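Local coordinates for protein acyl-homoserine-lactone synthase (Pseudomonas aeruginosa, PDB 1RO5) that makes the quorum-sensing autoinducer N-(3-oxododecanoyl)homoserine lactone from an acyl carrier protein-bound acyl chain and S-adenosylmethionine, a signal that binds LasR, at residues A93-F105 with Y131-T144. Residues are numbered along the deposited sequence; the frame is centred on the assembly and turned at random.
Sequences APCSPHIWELSRF and YSLQNDIQTLVTVT
Ile137 sets CG1 and CD1 over one face of the indole of Trp100: CG1 rides 3.5 Å above the middle of the ring system, and the CD1 methyl stands over the five-membered ring, 3.5 Å from its centroid, as a CH-pi contact. With CG anti to the carbonyl carbon (chi1 -77°), the indole reaches the C-terminal part of helix 118-133. There Ser132, Asn135 and Tyr131 gather round the far end of the six-membered ring, with Tyr131 CE2 meeting Trp100 CH2 rim to rim at 3.7 Å. A Schellman motif with Asp136 at its C-prime position ends this helix and turns the chain back toward the sheet. These segments belong to a beta-alpha-beta crossover in the acetyltransferase-like fold of autoinducer synthases, its strands 99-107 and 139-145 parallel neighbours joined by backbone bonds such as Val141 N to Trp100 O, 2.9 Å. On the Trp100 face, Leu140 CD2 packs against Trp100 CB, and its CD1 meets Leu102 CD1. On the other face Ile99 lies alongside Thr139, while Val141 CG1 touches Ile99 CG2 (4.2 Å) and, more distantly, Pro94 CG (4.4 Å). At the start of the strand pair, His98 ND1 donates to Asp136 O (2.8 Å), and the Gln138 amide lies nearly parallel to the imidazole. Farther along, a water bridges Leu102 O, Val143 N and Glu101 OE2, while Glu101 OE1 accepts from Met79 N.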
loop_
_atom_site.group_PDB
_atom_site.type_symbol
_atom_site.label_atom_id
_atom_site.label_comp_id
_atom_site.label_asym_id
_atom_site.label_seq_id
_atom_site.Cartn_x
_atom_site.Cartn_y
_atom_site.Cartn_z
ATOM N N ALA A 93 -2.938 18.716 2.328
ATOM C CA ALA A 93 -2.659 17.414 1.680
ATOM C C ALA A 93 -1.298 17.537 1.022
ATOM O O ALA A 93 -1.060 18.472 0.222
ATOM C CB ALA A 93 -3.675 17.157 0.648
ATOM N N PRO A 94 -0.422 16.609 1.253
ATOM C CA PRO A 94 0.901 16.695 0.593
ATOM C C PRO A 94 0.744 16.671 -0.970
ATOM O O PRO A 94 -0.241 16.050 -1.478
ATOM C CB PRO A 94 1.631 15.416 1.053
ATOM C CG PRO A 94 0.855 15.064 2.396
ATOM C CD PRO A 94 -0.614 15.407 2.093
ATOM N N CYS A 95 1.701 17.267 -1.703
ATOM C CA CYS A 95 1.655 17.292 -3.142
ATOM C C CYS A 95 3.074 17.418 -3.593
ATOM O O CYS A 95 3.652 18.489 -3.566
ATOM C CB CYS A 95 0.827 18.484 -3.608
ATOM S SG CYS A 95 0.750 18.603 -5.433
ATOM N N SER A 96 3.677 16.307 -3.999
ATOM C CA SER A 96 5.075 16.371 -4.309
ATOM C C SER A 96 5.428 15.170 -5.130
ATOM O O SER A 96 4.906 14.096 -4.955
ATOM C CB SER A 96 5.950 16.403 -3.013
ATOM O OG SER A 96 7.312 16.007 -3.307
ATOM N N PRO A 97 6.338 15.360 -6.034
ATOM C CA PRO A 97 6.868 14.270 -6.801
ATOM C C PRO A 97 7.757 13.359 -5.997
ATOM O O PRO A 97 8.205 12.355 -6.509
ATOM C CB PRO A 97 7.682 14.967 -7.924
ATOM C CG PRO A 97 7.428 16.426 -7.788
ATOM C CD PRO A 97 6.794 16.714 -6.467
ATOM N N HIS A 98 8.035 13.711 -4.765
ATOM C CA HIS A 98 8.894 12.885 -3.914
ATOM C C HIS A 98 8.037 12.149 -2.862
ATOM O O HIS A 98 8.562 11.458 -1.971
ATOM C CB HIS A 98 9.981 13.775 -3.231
ATOM C CG HIS A 98 10.876 14.464 -4.209
ATOM N ND1 HIS A 98 11.577 13.763 -5.184
ATOM C CD2 HIS A 98 11.122 15.780 -4.436
ATOM C CE1 HIS A 98 12.249 14.620 -5.945
ATOM N NE2 HIS A 98 11.967 15.845 -5.525
ATOM N N ILE A 99 6.724 12.329 -2.947
ATOM C CA ILE A 99 5.864 11.630 -2.032
ATOM C C ILE A 99 4.752 10.850 -2.834
ATOM O O ILE A 99 4.147 11.432 -3.757
ATOM C CB ILE A 99 5.238 12.684 -1.056
ATOM C CG1 ILE A 99 6.399 13.503 -0.345
ATOM C CG2 ILE A 99 4.180 11.990 -0.121
ATOM C CD1 ILE A 99 5.913 14.744 0.484
ATOM N N TRP A 100 4.458 9.613 -2.412
ATOM C CA TRP A 100 3.477 8.764 -3.005
ATOM C C TRP A 100 2.537 8.324 -1.927
ATOM O O TRP A 100 2.866 8.291 -0.748
ATOM C CB TRP A 100 4.188 7.511 -3.589
ATOM C CG TRP A 100 4.921 7.664 -4.874
ATOM C CD1 TRP A 100 4.862 8.699 -5.742
ATOM C CD2 TRP A 100 5.838 6.723 -5.446
ATOM N NE1 TRP A 100 5.638 8.434 -6.856
ATOM C CE2 TRP A 100 6.264 7.238 -6.672
ATOM C CE3 TRP A 100 6.356 5.503 -5.021
ATOM C CZ2 TRP A 100 7.139 6.579 -7.480
ATOM C CZ3 TRP A 100 7.202 4.852 -5.812
ATOM C CH2 TRP A 100 7.588 5.384 -7.051
ATOM N N GLU A 101 1.372 7.923 -2.334
ATOM C CA GLU A 101 0.385 7.377 -1.473
ATOM C C GLU A 101 0.199 5.898 -1.713
ATOM O O GLU A 101 0.267 5.430 -2.883
ATOM C CB GLU A 101 -0.986 8.046 -1.741
ATOM C CG GLU A 101 -1.976 7.479 -0.716
ATOM C CD GLU A 101 -3.468 7.590 -1.056
ATOM O OE1 GLU A 101 -3.864 7.427 -2.212
ATOM O OE2 GLU A 101 -4.220 7.747 -0.132
ATOM N N LEU A 102 0.067 5.146 -0.607
ATOM C CA LEU A 102 -0.268 3.745 -0.668
ATOM C C LEU A 102 -1.756 3.608 -0.328
ATOM O O LEU A 102 -2.287 4.303 0.594
ATOM C CB LEU A 102 0.525 2.931 0.332
ATOM C CG LEU A 102 2.025 3.135 0.388
ATOM C CD1 LEU A 102 2.535 2.255 1.447
ATOM C CD2 LEU A 102 2.600 2.772 -1.005
ATOM N N SER A 103 -2.393 2.600 -0.963
ATOM C CA SER A 103 -3.780 2.330 -0.721
ATOM C C SER A 103 -4.149 0.931 -1.052
ATOM O O SER A 103 -3.387 0.233 -1.690
ATOM C CB SER A 103 -4.663 3.356 -1.503
ATOM O OG SER A 103 -4.558 3.235 -2.901
ATOM N N ARG A 104 -5.320 0.466 -0.634
ATOM C CA ARG A 104 -5.772 -0.886 -1.065
ATOM C C ARG A 104 -4.825 -2.030 -0.714
ATOM O O ARG A 104 -4.558 -2.873 -1.561
ATOM C CB ARG A 104 -6.141 -0.911 -2.567
ATOM C CG ARG A 104 -7.281 0.045 -2.969
ATOM C CD ARG A 104 -8.530 -0.335 -2.190
ATOM N NE ARG A 104 -9.788 0.293 -2.611
ATOM C CZ ARG A 104 -10.541 1.139 -1.853
ATOM N NH1 ARG A 104 -10.211 1.532 -0.599
ATOM N NH2 ARG A 104 -11.669 1.565 -2.331
ATOM N N PHE A 105 -4.365 -2.115 0.546
ATOM C CA PHE A 105 -3.583 -3.253 1.010
ATOM C C PHE A 105 -4.442 -4.413 1.058
ATOM O O PHE A 105 -5.331 -4.443 1.824
ATOM C CB PHE A 105 -2.885 -3.174 2.421
ATOM C CG PHE A 105 -2.294 -1.862 2.765
ATOM C CD1 PHE A 105 -2.155 -0.873 1.800
ATOM C CD2 PHE A 105 -2.007 -1.566 4.085
ATOM C CE1 PHE A 105 -1.685 0.437 2.133
ATOM C CE2 PHE A 105 -1.496 -0.287 4.420
ATOM C CZ PHE A 105 -1.344 0.707 3.394
ATOM N N TYR A 131 12.042 0.348 -4.245
ATOM C CA TYR A 131 11.526 0.870 -5.463
ATOM C C TYR A 131 11.219 2.336 -5.300
ATOM O O TYR A 131 11.484 3.107 -6.167
ATOM C CB TYR A 131 10.241 0.184 -5.794
ATOM C CG TYR A 131 9.634 0.638 -7.136
ATOM C CD1 TYR A 131 10.134 0.123 -8.356
ATOM C CD2 TYR A 131 8.561 1.508 -7.170
ATOM C CE1 TYR A 131 9.557 0.490 -9.572
ATOM C CE2 TYR A 131 7.959 1.915 -8.410
ATOM C CZ TYR A 131 8.487 1.426 -9.613
ATOM O OH TYR A 131 7.898 1.798 -10.862
ATOM N N SER A 132 10.676 2.747 -4.178
ATOM C CA SER A 132 10.406 4.153 -4.043
ATOM C C SER A 132 11.711 4.970 -3.900
ATOM O O SER A 132 11.861 6.075 -4.479
ATOM C CB SER A 132 9.511 4.415 -2.858
ATOM O OG SER A 132 8.513 3.416 -2.799
ATOM N N LEU A 133 12.659 4.442 -3.137
ATOM C CA LEU A 133 13.892 5.211 -2.857
ATOM C C LEU A 133 14.673 5.338 -4.192
ATOM O O LEU A 133 15.136 6.382 -4.503
ATOM C CB LEU A 133 14.754 4.602 -1.712
ATOM C CG LEU A 133 14.154 4.869 -0.344
ATOM C CD1 LEU A 133 14.763 3.874 0.620
ATOM C CD2 LEU A 133 14.539 6.273 0.027
ATOM N N GLN A 134 14.695 4.281 -4.992
ATOM C CA GLN A 134 15.283 4.357 -6.300
ATOM C C GLN A 134 14.566 5.232 -7.280
ATOM O O GLN A 134 15.081 5.463 -8.339
ATOM C CB GLN A 134 15.407 2.997 -6.898
ATOM C CG GLN A 134 16.562 2.220 -6.182
ATOM C CD GLN A 134 16.671 0.747 -6.597
ATOM O OE1 GLN A 134 17.530 0.006 -6.041
ATOM N NE2 GLN A 134 15.790 0.302 -7.560
ATOM N N ASN A 135 13.351 5.687 -6.948
ATOM C CA ASN A 135 12.639 6.631 -7.793
ATOM C C ASN A 135 12.568 7.960 -7.085
ATOM O O ASN A 135 11.723 8.719 -7.345
ATOM C CB ASN A 135 11.291 6.070 -8.229
ATOM C CG ASN A 135 11.431 5.093 -9.380
ATOM O OD1 ASN A 135 11.490 5.528 -10.503
ATOM N ND2 ASN A 135 11.533 3.783 -9.108
ATOM N N ASP A 136 13.549 8.226 -6.227
ATOM C CA ASP A 136 13.711 9.512 -5.511
ATOM C C ASP A 136 12.519 9.898 -4.614
ATOM O O ASP A 136 12.163 11.098 -4.500
ATOM C CB ASP A 136 14.063 10.683 -6.487
ATOM C CG ASP A 136 14.846 11.785 -5.775
ATOM O OD1 ASP A 136 14.466 12.241 -4.679
ATOM O OD2 ASP A 136 15.907 12.247 -6.174
ATOM N N ILE A 137 11.911 8.908 -3.974
ATOM C CA ILE A 137 10.808 9.228 -3.095
ATOM C C ILE A 137 11.275 9.289 -1.584
ATOM O O ILE A 137 11.886 8.330 -1.081
ATOM C CB ILE A 137 9.672 8.191 -3.292
ATOM C CG1 ILE A 137 9.219 8.103 -4.763
ATOM C CG2 ILE A 137 8.577 8.374 -2.161
ATOM C CD1 ILE A 137 8.544 9.388 -5.329
ATOM N N GLN A 138 10.942 10.336 -0.841
ATOM C CA GLN A 138 11.329 10.330 0.565
ATOM C C GLN A 138 10.274 9.905 1.571
ATOM O O GLN A 138 10.637 9.583 2.689
ATOM C CB GLN A 138 11.802 11.702 1.039
ATOM C CG GLN A 138 11.333 12.790 0.246
ATOM C CD GLN A 138 12.475 13.373 -0.707
ATOM O OE1 GLN A 138 12.642 14.584 -0.747
ATOM N NE2 GLN A 138 13.207 12.497 -1.494
ATOM N N THR A 139 9.003 9.929 1.171
ATOM C CA THR A 139 7.877 9.739 2.030
ATOM C C THR A 139 6.730 8.969 1.358
ATOM O O THR A 139 6.309 9.271 0.233
ATOM C CB THR A 139 7.313 11.098 2.445
ATOM O OG1 THR A 139 8.286 11.868 3.112
ATOM C CG2 THR A 139 6.144 10.923 3.581
ATOM N N LEU A 140 6.182 8.039 2.093
ATOM C CA LEU A 140 4.943 7.389 1.744
ATOM C C LEU A 140 3.789 7.808 2.665
ATOM O O LEU A 140 3.944 7.859 3.921
ATOM C CB LEU A 140 5.159 5.918 1.845
ATOM C CG LEU A 140 6.196 5.417 0.811
ATOM C CD1 LEU A 140 6.287 3.938 0.930
ATOM C CD2 LEU A 140 5.959 5.759 -0.670
ATOM N N VAL A 141 2.644 8.212 2.119
ATOM C CA VAL A 141 1.515 8.430 2.974
ATOM C C VAL A 141 0.443 7.343 2.699
ATOM O O VAL A 141 0.450 6.703 1.647
ATOM C CB VAL A 141 0.943 9.834 2.778
ATOM C CG1 VAL A 141 1.954 10.852 3.214
ATOM C CG2 VAL A 141 0.478 10.083 1.311
ATOM N N THR A 142 -0.432 7.083 3.654
ATOM C CA THR A 142 -1.475 6.105 3.422
ATOM C C THR A 142 -2.604 6.293 4.433
ATOM O O THR A 142 -2.386 6.778 5.528
ATOM C CB THR A 142 -0.870 4.691 3.455
ATOM O OG1 THR A 142 -1.886 3.712 3.229
ATOM C CG2 THR A 142 -0.335 4.398 4.887
ATOM N N VAL A 143 -3.799 5.870 4.093
ATOM C CA VAL A 143 -4.892 5.738 5.052
ATOM C C VAL A 143 -5.011 4.251 5.296
ATOM O O VAL A 143 -5.291 3.488 4.354
ATOM C CB VAL A 143 -6.203 6.286 4.509
ATOM C CG1 VAL A 143 -7.473 5.901 5.374
ATOM C CG2 VAL A 143 -6.139 7.753 4.470
ATOM N N THR A 144 -4.771 3.840 6.535
ATOM C CA THR A 144 -4.848 2.443 6.872
ATOM C C THR A 144 -5.519 2.338 8.294
ATOM O O THR A 144 -6.199 3.331 8.747
ATOM C CB THR A 144 -3.466 1.744 6.703
ATOM O OG1 THR A 144 -3.643 0.353 6.933
ATOM C CG2 THR A 144 -2.470 2.193 7.761
HETATM O O HOH W 1 -4.521 5.408 1.260
#